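Local coordinates for Card1 endonuclease domain-containing protein (Vibrio cholerae, PDB 1XMX) that is of unknown function but may bind nucleic acid and, like its Card1 relatives, carries an endonuclease domain of the PD-(D/E)XK type, at residues D23-S28 with N134-Q139; N180-G185 with S343-R348. All blocks are in the same frame, centred on the assembly; numbering follows the deposited sequence.

Overall arrangement
The two contacts sit on opposite sides of the chain's centre, their centres about 45 Å apart, and share no helix or strand. Interaction 1 belongs to the N-terminal alpha/beta domain, where the loop before strand 30-35 meets the edge strand 136-137. Interaction 2 lies at the nuclease-type domain, where the start of helix 181-201 rests on the loop that follows strand 338-343. Both are partly buried, mixing enclosed residues with solvent-facing ones. Their chemistry differs: interaction 1 is polar, built on an Asp-Arg pair and direct bonds to backbone and amide groups, whereas interaction 2 packs an aromatic ring on a helix and joins its polar groups through one water.

Interaction 1 (D23-S28 with N134-Q139); sequences DHRTVS and NDTQVQ. With FMT (formic acid), chain E.
Asp-23 and Gln-139 form the tight half of this contact. The carboxylate of Asp-23 stacks on the side-chain amide of Gln-139, with the two planes only 16° apart and OD1 of Asp-23 lying 3.3 Å from CD of Gln-139. The aspartate's CG stands anti to its backbone N (chi1 -175°), which carries a buried carboxylate to the partner's backbone. There OD2 of Asp-23 takes the N-H of Gln-139 at 2.9 Å, the donor coming from above the carboxylate plane. In return OE1 of Gln-139 accepts from His-24 N at 2.9 Å, again with the donor above the carbonyl plane, and Arg-141 is a second donor to that oxygen. An amide suits this place because its oxygen can take N-H groups without adding another charge beside Asp-23.

The loop 23-28 joins helix 15-22 to strand 30-35 in a Rossmann-like alpha/beta domain, consistent with the CARF-type sensor domain of Card1 relatives, and here it closes over edge strand 136-137. An Asx turn, in which Asp-23 OD1 receives Arg-25 N on its anti lone pair, lies within the type I turn from Asp-23 to Thr-26.

Arg-25 then folds back, bent at chi3, and grips the carboxylate side-on: NE meets OD1 of Asp-23 at 3.0 Å and NH2 meets OD2 of Asp-23 at 2.9 Å in a salt bridge. Each carboxylate oxygen thus accepts two bonds, which would probably favour the charged form of the carboxylate. NH2 of Arg-25 also gives a hydrogen bond to O of Gln-137 at 2.7 Å, bent to 136° at the hydrogen, with the oxygen near the guanidinium plane.

Toward solvent the packing thins. OG1 of Thr-136 lies over one guanidinium face, 3.8 Å from NH2 of Arg-25, and a water links NH1 of Arg-25 to Gln-137 N.

Interaction 2 (N180-G185 with S343-R348); sequences NALELG and SFRPLR
Ala-181, on the first turn of helix 181-201, presses its methyl against the ring of Phe-344, in the loop after strand 338-343. The phenylalanine leaves its backbone with CG anti to N (chi1 176°), and from CB the side chain runs toward the helix. CD1 of Phe-344 comes first, 3.7 Å from CB of Ala-181. Beyond it CE1 of Phe-344 makes the closest approach, 3.3 Å from that same CB, a tight carbon-carbon contact, with only a methyl group to fit between the ring and the helix. The tip, CZ of Phe-344, lies 3.4 Å from O of Ala-181, and returning along the other edge CE2 of Phe-344 meets CA of Gly-185 at 4.1 Å. Having no side chain, Gly-185 leaves room for NH2 of Arg-345, 3.6 Å from its CA.

A water sits over the centre of one ring face. It donates to O of Ala-181 at 2.7 Å and to O of Phe-344, and accepts from NH2 of Arg-345 at 2.9 Å, so it ties the helix turn to the loop. Arg-345, bent at chi2 and chi3, folds back with one guanidinium face over CD of Pro-346, while Leu-182 CD2 touches Pro-346 CG 4.3 Å away on the exposed side of the contact.

Deeper in, Trp-253 meets the Phe-344 ring edge-to-face and Leu-368 touches both Phe-344 and Ala-181. The loop leads into helix 349-358, with Arg-348 at its N-cap, and then to strand 361-363, parallel to strand 338-343: helix 181-201 therefore starts against a beta-alpha-beta crossover of the PD-(D/E)XK-type nuclease domain.

Interaction 1 (D23-S28 with N134-Q139)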
ATOM      1  N   ASP A  23      16.924  -6.019   4.775  1.00 16.14           N
ATOM      2  CA  ASP A  23      17.616  -6.490   3.578  1.00 14.56           C
ATOM      3  C   ASP A  23      18.440  -7.619   4.147  1.00 15.66           C
ATOM      4  O   ASP A  23      19.121  -7.459   5.166  1.00 16.94           O
ATOM      5  CB  ASP A  23      18.563  -5.359   3.094  1.00 14.58           C
ATOM      6  CG  ASP A  23      19.244  -5.654   1.806  1.00 12.50           C
ATOM      7  OD1 ASP A  23      19.873  -6.720   1.625  1.00 13.24           O
ATOM      8  OD2 ASP A  23      19.102  -4.833   0.893  1.00 13.69           O
ATOM      9  N   HIS A  24      18.444  -8.757   3.484  1.00 17.61           N
ATOM     10  CA  HIS A  24      19.198  -9.914   4.006  1.00 16.59           C
ATOM     11  C   HIS A  24      20.697  -9.697   3.983  1.00 17.35           C
ATOM     12  O   HIS A  24      21.429 -10.457   4.641  1.00 17.89           O
ATOM     13  CB  HIS A  24      18.905 -11.155   3.148  1.00 13.18           C
ATOM     14  CG  HIS A  24      17.505 -11.663   3.288  1.00 15.29           C
ATOM     15  ND1 HIS A  24      17.078 -12.840   2.708  1.00 17.91           N
ATOM     16  CD2 HIS A  24      16.444 -11.162   3.953  1.00 14.97           C
ATOM     17  CE1 HIS A  24      15.801 -13.031   2.998  1.00 19.03           C
ATOM     18  NE2 HIS A  24      15.401 -12.032   3.765  1.00 19.37           N
ATOM     19  N   ARG A  25      21.168  -8.727   3.190  1.00 17.42           N
ATOM     20  CA  ARG A  25      22.624  -8.493   3.077  1.00 18.14           C
ATOM     21  C   ARG A  25      23.213  -7.685   4.231  1.00 18.83           C
ATOM     22  O   ARG A  25      24.422  -7.681   4.424  1.00 17.66           O
ATOM     23  CB  ARG A  25      22.974  -7.853   1.735  1.00 18.67           C
ATOM     24  CG  ARG A  25      22.565  -8.722   0.540  1.00 20.95           C
ATOM     25  CD  ARG A  25      22.644  -7.938  -0.766  1.00 22.46           C
ATOM     26  NE  ARG A  25      21.729  -6.799  -0.692  1.00 22.38           N
ATOM     27  CZ  ARG A  25      21.513  -5.946  -1.689  1.00 24.24           C
ATOM     28  NH1 ARG A  25      22.205  -6.091  -2.822  1.00 25.09           N
ATOM     29  NH2 ARG A  25      20.618  -4.952  -1.553  1.00 20.12           N
ATOM     30  N   THR A  26      22.363  -7.008   5.003  1.00 19.28           N
ATOM     31  CA  THR A  26      22.816  -6.127   6.090  1.00 18.43           C
ATOM     32  C   THR A  26      23.164  -7.012   7.252  1.00 21.51           C
ATOM     33  O   THR A  26      22.398  -7.919   7.613  1.00 24.51           O
ATOM     34  CB  THR A  26      21.736  -5.085   6.446  1.00 18.69           C
ATOM     35  OG1 THR A  26      21.446  -4.334   5.270  1.00 19.01           O
ATOM     36  CG2 THR A  26      22.153  -4.097   7.589  1.00 17.15           C
ATOM     37  N   VAL A  27      24.371  -6.804   7.774  1.00 21.68           N
ATOM     38  CA  VAL A  27      24.890  -7.540   8.917  1.00 23.40           C
ATOM     39  C   VAL A  27      24.231  -7.056  10.242  1.00 22.49           C
ATOM     40  O   VAL A  27      23.743  -7.881  11.036  1.00 19.96           O
ATOM     41  CB  VAL A  27      26.442  -7.411   8.920  1.00 25.17           C
ATOM     42  CG1 VAL A  27      27.077  -8.035  10.169  1.00 27.17           C
ATOM     43  CG2 VAL A  27      27.020  -8.097   7.638  1.00 25.91           C
ATOM     44  N   SER A  28      24.174  -5.733  10.442  1.00 21.35           N
ATOM     45  CA  SER A  28      23.633  -5.155  11.683  1.00 22.22           C
ATOM     46  C   SER A  28      22.287  -5.686  12.053  1.00 22.48           C
ATOM     47  O   SER A  28      21.391  -5.720  11.193  1.00 23.98           O
ATOM     48  CB  SER A  28      23.568  -3.614  11.612  1.00 20.89           C
ATOM     49  OG  SER A  28      24.822  -3.183  11.131  1.00 25.28           O
ATOM     50  N   ASN A 134      30.223   0.353  -2.339  1.00 27.04           N
ATOM     51  CA  ASN A 134      29.311   0.212  -3.481  1.00 27.58           C
ATOM     52  C   ASN A 134      27.819   0.319  -3.178  1.00 24.77           C
ATOM     53  O   ASN A 134      27.312  -0.422  -2.373  1.00 25.22           O
ATOM     54  CB  ASN A 134      29.649  -1.066  -4.240  1.00 28.96           C
ATOM     55  CG  ASN A 134      31.115  -1.127  -4.570  1.00 32.74           C
ATOM     56  OD1 ASN A 134      31.600  -0.401  -5.445  1.00 34.33           O
ATOM     57  ND2 ASN A 134      31.856  -1.943  -3.822  1.00 34.31           N
ATOM     58  N   ASP A 135      27.128   1.213  -3.876  1.00 23.31           N
ATOM     59  CA  ASP A 135      25.696   1.431  -3.664  1.00 22.86           C
ATOM     60  C   ASP A 135      24.979   0.174  -4.097  1.00 21.72           C
ATOM     61  O   ASP A 135      25.396  -0.490  -5.048  1.00 19.16           O
ATOM     62  CB  ASP A 135      25.166   2.631  -4.480  1.00 22.96           C
ATOM     63  CG  ASP A 135      25.944   3.910  -4.222  1.00 24.40           C
ATOM     64  OD1 ASP A 135      26.806   3.934  -3.316  1.00 24.93           O
ATOM     65  OD2 ASP A 135      25.715   4.899  -4.944  1.00 24.37           O
ATOM     66  N   THR A 136      23.891  -0.141  -3.414  1.00 19.46           N
ATOM     67  CA  THR A 136      23.103  -1.312  -3.775  1.00 20.16           C
ATOM     68  C   THR A 136      21.625  -0.910  -3.751  1.00 18.65           C
ATOM     69  O   THR A 136      21.233   0.101  -3.147  1.00 20.33           O
ATOM     70  CB  THR A 136      23.348  -2.492  -2.783  1.00 19.75           C
ATOM     71  OG1 THR A 136      23.099  -2.051  -1.461  1.00 20.66           O
ATOM     72  CG2 THR A 136      24.791  -2.935  -2.795  1.00 20.83           C
ATOM     73  N   GLN A 137      20.798  -1.723  -4.373  1.00 17.04           N
ATOM     74  CA  GLN A 137      19.376  -1.453  -4.413  1.00 15.89           C
ATOM     75  C   GLN A 137      18.824  -2.114  -3.136  1.00 15.65           C
ATOM     76  O   GLN A 137      19.074  -3.252  -2.883  1.00 16.82           O
ATOM     77  CB  GLN A 137      18.821  -2.077  -5.705  1.00 15.74           C
ATOM     78  CG  GLN A 137      17.330  -2.249  -5.792  1.00 16.55           C
ATOM     79  CD  GLN A 137      16.584  -0.937  -5.590  1.00 13.30           C
ATOM     80  OE1 GLN A 137      15.619  -0.881  -4.834  1.00 17.35           O
ATOM     81  NE2 GLN A 137      17.019   0.108  -6.297  1.00 12.56           N
ATOM     82  N   VAL A 138      18.115  -1.399  -2.284  1.00 15.90           N
ATOM     83  CA  VAL A 138      17.585  -2.043  -1.075  1.00 14.92           C
ATOM     84  C   VAL A 138      16.603  -3.153  -1.399  1.00 16.97           C
ATOM     85  O   VAL A 138      15.752  -2.978  -2.257  1.00 17.59           O
ATOM     86  CB  VAL A 138      16.920  -1.017  -0.181  1.00 16.59           C
ATOM     87  CG1 VAL A 138      16.321  -1.713   1.076  1.00 12.09           C
ATOM     88  CG2 VAL A 138      17.987   0.085   0.208  1.00 11.68           C
ATOM     89  N   GLN A 139      16.710  -4.312  -0.738  1.00 16.35           N
ATOM     90  CA  GLN A 139      15.811  -5.408  -1.102  1.00 16.94           C
ATOM     91  C   GLN A 139      14.409  -5.001  -0.689  1.00 17.66           C
ATOM     92  O   GLN A 139      14.254  -4.099   0.143  1.00 18.05           O
ATOM     93  CB  GLN A 139      16.205  -6.688  -0.369  1.00 16.83           C
ATOM     94  CG  GLN A 139      17.551  -7.221  -0.823  1.00 17.18           C
ATOM     95  CD  GLN A 139      17.871  -8.543  -0.195  1.00 17.93           C
ATOM     96  OE1 GLN A 139      17.282  -8.923   0.806  1.00 18.71           O
ATOM     97  NE2 GLN A 139      18.776  -9.277  -0.811  1.00 17.41           N
TER
HETATM   98  C   FMT E 403      28.972   1.876  -6.558  1.00 44.66           C
HETATM   99  O1  FMT E 403      28.767   2.926  -5.893  1.00 42.32           O
HETATM  100  O2  FMT E 403      30.058   1.459  -7.025  1.00 44.67           O
HETATM  101  O   HOH W   1      22.109  -4.282  -5.402  1.00 10.80           O

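Interaction 2 (N180-G185 with S343-R348)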
ATOM      1  N   ASN A 180     -15.263  -5.677 -21.954  1.00 20.42           N
ATOM      2  CA  ASN A 180     -16.440  -5.207 -22.656  1.00 20.35           C
ATOM      3  C   ASN A 180     -17.175  -4.275 -21.714  1.00 19.78           C
ATOM      4  O   ASN A 180     -18.392  -4.342 -21.617  1.00 21.14           O
ATOM      5  CB  ASN A 180     -17.351  -6.404 -22.968  1.00 21.12           C
ATOM      6  CG  ASN A 180     -16.717  -7.351 -23.944  1.00 23.09           C
ATOM      7  OD1 ASN A 180     -16.470  -6.985 -25.072  1.00 24.77           O
ATOM      8  ND2 ASN A 180     -16.400  -8.561 -23.502  1.00 24.51           N
ATOM      9  N   ALA A 181     -16.442  -3.453 -20.985  1.00 16.80           N
ATOM     10  CA  ALA A 181     -17.046  -2.671 -19.889  1.00 17.99           C
ATOM     11  C   ALA A 181     -18.147  -1.680 -20.311  1.00 17.91           C
ATOM     12  O   ALA A 181     -19.166  -1.530 -19.621  1.00 17.86           O
ATOM     13  CB  ALA A 181     -15.967  -1.950 -19.073  1.00 15.17           C
ATOM     14  N   LEU A 182     -17.920  -0.961 -21.405  1.00 20.14           N
ATOM     15  CA  LEU A 182     -18.907   0.001 -21.863  1.00 23.40           C
ATOM     16  C   LEU A 182     -20.144  -0.739 -22.357  1.00 25.17           C
ATOM     17  O   LEU A 182     -21.255  -0.299 -22.091  1.00 27.86           O
ATOM     18  CB  LEU A 182     -18.351   0.940 -22.931  1.00 23.89           C
ATOM     19  CG  LEU A 182     -17.300   1.964 -22.503  1.00 25.31           C
ATOM     20  CD1 LEU A 182     -17.162   2.952 -23.605  1.00 25.10           C
ATOM     21  CD2 LEU A 182     -17.737   2.643 -21.200  1.00 25.68           C
ATOM     22  N   GLU A 183     -19.951  -1.877 -23.037  1.00 26.25           N
ATOM     23  CA  GLU A 183     -21.095  -2.703 -23.535  1.00 26.99           C
ATOM     24  C   GLU A 183     -21.985  -3.200 -22.393  1.00 26.47           C
ATOM     25  O   GLU A 183     -23.188  -3.284 -22.518  1.00 24.63           O
ATOM     26  CB  GLU A 183     -20.564  -3.914 -24.316  1.00 27.71           C
ATOM     27  CG  GLU A 183     -21.647  -4.944 -24.734  1.00 28.17           C
ATOM     28  CD  GLU A 183     -21.066  -6.313 -25.192  1.00 28.38           C
ATOM     29  OE1 GLU A 183     -19.858  -6.627 -25.048  1.00 25.99           O
ATOM     30  OE2 GLU A 183     -21.873  -7.104 -25.711  1.00 31.16           O
ATOM     31  N   LEU A 184     -21.367  -3.493 -21.257  1.00 26.35           N
ATOM     32  CA  LEU A 184     -22.045  -4.142 -20.153  1.00 25.93           C
ATOM     33  C   LEU A 184     -22.512  -3.176 -19.093  1.00 25.96           C
ATOM     34  O   LEU A 184     -23.219  -3.567 -18.174  1.00 26.29           O
ATOM     35  CB  LEU A 184     -21.118  -5.204 -19.536  1.00 25.97           C
ATOM     36  CG  LEU A 184     -20.862  -6.400 -20.478  1.00 24.65           C
ATOM     37  CD1 LEU A 184     -19.973  -7.508 -19.812  1.00 26.29           C
ATOM     38  CD2 LEU A 184     -22.114  -7.001 -20.928  1.00 23.02           C
ATOM     39  N   GLY A 185     -22.124  -1.915 -19.228  1.00 26.79           N
ATOM     40  CA  GLY A 185     -22.457  -0.858 -18.278  1.00 27.49           C
ATOM     41  C   GLY A 185     -23.786  -1.031 -17.567  1.00 28.14           C
ATOM     42  O   GLY A 185     -23.826  -1.511 -16.445  1.00 27.84           O
ATOM     43  N   SER A 343     -11.716   2.568 -12.393  1.00 19.54           N
ATOM     44  CA  SER A 343     -13.121   2.912 -12.514  1.00 22.37           C
ATOM     45  C   SER A 343     -13.723   2.163 -13.703  1.00 23.96           C
ATOM     46  O   SER A 343     -13.191   2.219 -14.801  1.00 23.11           O
ATOM     47  CB  SER A 343     -13.296   4.419 -12.727  1.00 23.53           C
ATOM     48  OG  SER A 343     -14.686   4.751 -12.733  1.00 27.08           O
ATOM     49  N   PHE A 344     -14.811   1.438 -13.443  1.00 25.10           N
ATOM     50  CA  PHE A 344     -15.555   0.727 -14.445  1.00 24.10           C
ATOM     51  C   PHE A 344     -16.361   1.688 -15.317  1.00 24.55           C
ATOM     52  O   PHE A 344     -16.563   1.422 -16.524  1.00 23.77           O
ATOM     53  CB  PHE A 344     -16.458  -0.286 -13.737  1.00 26.99           C
ATOM     54  CG  PHE A 344     -17.384  -1.060 -14.661  1.00 26.72           C
ATOM     55  CD1 PHE A 344     -16.879  -2.026 -15.534  1.00 28.74           C
ATOM     56  CD2 PHE A 344     -18.739  -0.853 -14.621  1.00 26.09           C
ATOM     57  CE1 PHE A 344     -17.730  -2.752 -16.381  1.00 28.74           C
ATOM     58  CE2 PHE A 344     -19.582  -1.569 -15.456  1.00 27.86           C
ATOM     59  CZ  PHE A 344     -19.078  -2.516 -16.338  1.00 27.89           C
ATOM     60  N   ARG A 345     -16.785   2.818 -14.737  1.00 23.21           N
ATOM     61  CA  ARG A 345     -17.562   3.793 -15.453  1.00 25.72           C
ATOM     62  C   ARG A 345     -16.705   4.954 -15.935  1.00 25.97           C
ATOM     63  O   ARG A 345     -15.702   5.259 -15.336  1.00 25.73           O
ATOM     64  CB  ARG A 345     -18.712   4.297 -14.560  1.00 29.68           C
ATOM     65  CG  ARG A 345     -19.729   3.189 -14.071  1.00 32.25           C
ATOM     66  CD  ARG A 345     -21.038   3.160 -14.894  1.00 35.87           C
ATOM     67  NE  ARG A 345     -20.903   2.525 -16.226  1.00 38.56           N
ATOM     68  CZ  ARG A 345     -21.277   3.061 -17.403  1.00 39.38           C
ATOM     69  NH1 ARG A 345     -21.856   4.257 -17.458  1.00 40.64           N
ATOM     70  NH2 ARG A 345     -21.072   2.401 -18.546  1.00 37.44           N
ATOM     71  N   PRO A 346     -17.131   5.633 -17.018  1.00 27.44           N
ATOM     72  CA  PRO A 346     -16.382   6.747 -17.621  1.00 28.51           C
ATOM     73  C   PRO A 346     -16.027   7.788 -16.575  1.00 30.34           C
ATOM     74  O   PRO A 346     -16.739   7.961 -15.613  1.00 28.83           O
ATOM     75  CB  PRO A 346     -17.367   7.334 -18.638  1.00 27.90           C
ATOM     76  CG  PRO A 346     -18.318   6.198 -18.937  1.00 27.65           C
ATOM     77  CD  PRO A 346     -18.374   5.321 -17.743  1.00 26.87           C
ATOM     78  N   LEU A 347     -14.909   8.478 -16.754  1.00 34.01           N
ATOM     79  CA  LEU A 347     -14.535   9.520 -15.810  1.00 36.26           C
ATOM     80  C   LEU A 347     -14.720  10.905 -16.439  1.00 36.07           C
ATOM     81  O   LEU A 347     -14.238  11.175 -17.524  1.00 36.35           O
ATOM     82  CB  LEU A 347     -13.098   9.313 -15.353  1.00 38.79           C
ATOM     83  CG  LEU A 347     -12.671   7.847 -15.257  1.00 39.64           C
ATOM     84  CD1 LEU A 347     -11.678   7.456 -16.411  1.00 39.73           C
ATOM     85  CD2 LEU A 347     -12.106   7.588 -13.889  1.00 38.88           C
ATOM     86  N   ARG A 348     -15.470  11.759 -15.769  1.00 36.46           N
ATOM     87  CA  ARG A 348     -15.672  13.124 -16.234  1.00 37.64           C
ATOM     88  C   ARG A 348     -14.302  13.876 -16.291  1.00 36.69           C
ATOM     89  O   ARG A 348     -13.359  13.491 -15.588  1.00 34.90           O
ATOM     90  CB  ARG A 348     -16.729  13.750 -15.322  1.00 41.07           C
ATOM     91  CG  ARG A 348     -16.912  15.244 -15.368  1.00 45.85           C
ATOM     92  CD  ARG A 348     -17.708  15.647 -14.137  1.00 48.63           C
ATOM     93  NE  ARG A 348     -18.861  14.764 -13.912  1.00 51.69           N
ATOM     94  CZ  ARG A 348     -19.014  13.981 -12.840  1.00 53.33           C
ATOM     95  NH1 ARG A 348     -18.074  13.960 -11.887  1.00 53.02           N
ATOM     96  NH2 ARG A 348     -20.116  13.229 -12.707  1.00 52.97           N
TER
HETATM   97  O   HOH W   2     -18.753   0.658 -18.028  1.00 26.42           O